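PDB 6WB6: transferrin from Manduca sexta, which binds and transports iron, holding a single ferric ion per molecule together with a carbonate anion. Local coordinates for residues A[612-615]-A[616-619]. Numbering follows the deposited sequence.
Sequences ATRP and DLFN
Asp616 meets Arg614, two residues back, in a salt bridge. Its OD1 takes the NE hydrogen of Arg614 on the syn lone pair at 3.1 Å; the N-H...O angle is a bent 139°. OD2 sits at the edge of the guanidinium and accepts a weak bond from Arg614 NH2 at 3.3 Å. The carboxylate and guanidinium planes are turned 46° apart. A water weakly bridges Arg614 NE and Asp616 OD2. A chi1 of 54° sets the Asp616 CG between the backbone N and the carbonyl carbon, which brings the carboxylate to the arginine. Leu617 N donates to Arg614 O at 3.1 Å, an i to i+3 bond that closes a beta turn around Pro615 and Asp616. Leu617 CG lies over one face of the guanidinium, toward its rim, 3.6 Å from Arg614 NH2. Replacing Arg614 by an alanine would probably leave the Asp616 carboxylate without this cationic mate and take away the flat group beside Leu617. Phe618 O receives a CA-H contact from Pro615 CA at 3.6 Å. Asn619 lays its CB against Pro615 O. The turn follows helix 597-611 in the second transferrin-like half. Leu617 and Phe618 pack on helix 360-375 and on helix 39-47 of the first half, so the turn packs between the two halves of the protein.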
loop_
_atom_site.group_PDB
_atom_site.type_symbol
_atom_site.label_atom_id
_atom_site.label_comp_id
_atom_site.label_asym_id
_atom_site.label_seq_id
_atom_site.Cartn_x
_atom_site.Cartn_y
_atom_site.Cartn_z
ATOM N N ALA A 612 4.604 1.768 -0.426
ATOM C CA ALA A 612 4.965 3.156 -0.669
ATOM C C ALA A 612 6.446 3.386 -0.377
ATOM O O ALA A 612 7.134 4.106 -1.114
ATOM C CB ALA A 612 4.073 4.067 0.173
ATOM N N THR A 613 6.956 2.749 0.670
ATOM C CA THR A 613 8.356 2.808 1.037
ATOM C C THR A 613 9.138 1.556 0.656
ATOM O O THR A 613 10.350 1.511 0.882
ATOM C CB THR A 613 8.484 3.015 2.546
ATOM O OG1 THR A 613 8.359 1.744 3.206
ATOM C CG2 THR A 613 7.396 3.966 3.045
ATOM N N ARG A 614 8.489 0.523 0.113
ATOM C CA ARG A 614 9.193 -0.704 -0.260
ATOM C C ARG A 614 8.915 -1.071 -1.711
ATOM O O ARG A 614 8.495 -2.189 -2.005
ATOM C CB ARG A 614 8.808 -1.858 0.660
ATOM C CG ARG A 614 9.245 -1.721 2.107
ATOM C CD ARG A 614 10.766 -1.573 2.295
ATOM N NE ARG A 614 11.570 -2.695 1.789
ATOM C CZ ARG A 614 11.614 -3.901 2.348
ATOM N NH1 ARG A 614 10.887 -4.167 3.410
ATOM N NH2 ARG A 614 12.384 -4.847 1.847
ATOM N N PRO A 615 9.162 -0.152 -2.651
ATOM C CA PRO A 615 9.048 -0.511 -4.067
ATOM C C PRO A 615 10.023 -1.582 -4.483
ATOM O O PRO A 615 9.837 -2.178 -5.551
ATOM C CB PRO A 615 9.333 0.810 -4.797
ATOM C CG PRO A 615 10.134 1.597 -3.857
ATOM C CD PRO A 615 9.638 1.228 -2.478
ATOM N N ASP A 616 11.053 -1.858 -3.666
ATOM C CA ASP A 616 12.011 -2.904 -4.003
ATOM C C ASP A 616 11.400 -4.286 -3.863
ATOM O O ASP A 616 11.853 -5.227 -4.517
ATOM C CB ASP A 616 13.237 -2.799 -3.107
ATOM C CG ASP A 616 12.887 -2.800 -1.640
ATOM O OD1 ASP A 616 11.832 -2.239 -1.291
ATOM O OD2 ASP A 616 13.657 -3.346 -0.831
ATOM N N LEU A 617 10.390 -4.430 -3.000
ATOM C CA LEU A 617 9.718 -5.716 -2.846
ATOM C C LEU A 617 8.807 -6.003 -4.029
ATOM O O LEU A 617 8.805 -7.107 -4.578
ATOM C CB LEU A 617 8.895 -5.731 -1.560
ATOM C CG LEU A 617 9.618 -5.868 -0.217
ATOM C CD1 LEU A 617 8.591 -5.710 0.844
ATOM C CD2 LEU A 617 10.362 -7.216 -0.097
ATOM N N PHE A 618 7.972 -5.040 -4.372
ATOM C CA PHE A 618 7.133 -5.117 -5.548
ATOM C C PHE A 618 6.975 -3.692 -6.035
ATOM O O PHE A 618 6.600 -2.807 -5.262
ATOM C CB PHE A 618 5.782 -5.754 -5.276
ATOM C CG PHE A 618 4.951 -5.903 -6.515
ATOM C CD1 PHE A 618 5.199 -6.935 -7.402
ATOM C CD2 PHE A 618 3.963 -4.989 -6.817
ATOM C CE1 PHE A 618 4.465 -7.080 -8.550
ATOM C CE2 PHE A 618 3.213 -5.122 -7.981
ATOM C CZ PHE A 618 3.462 -6.164 -8.845
ATOM N N ASN A 619 7.306 -3.466 -7.303
ATOM C CA ASN A 619 7.354 -2.123 -7.841
ATOM C C ASN A 619 5.978 -1.847 -8.429
ATOM O O ASN A 619 5.732 -1.976 -9.634
ATOM C CB ASN A 619 8.472 -2.010 -8.862
ATOM C CG ASN A 619 8.779 -0.583 -9.226
ATOM O OD1 ASN A 619 8.158 0.349 -8.712
ATOM N ND2 ASN A 619 9.748 -0.399 -10.112
HETATM O O HOH W 1 13.827 -0.731 0.919
#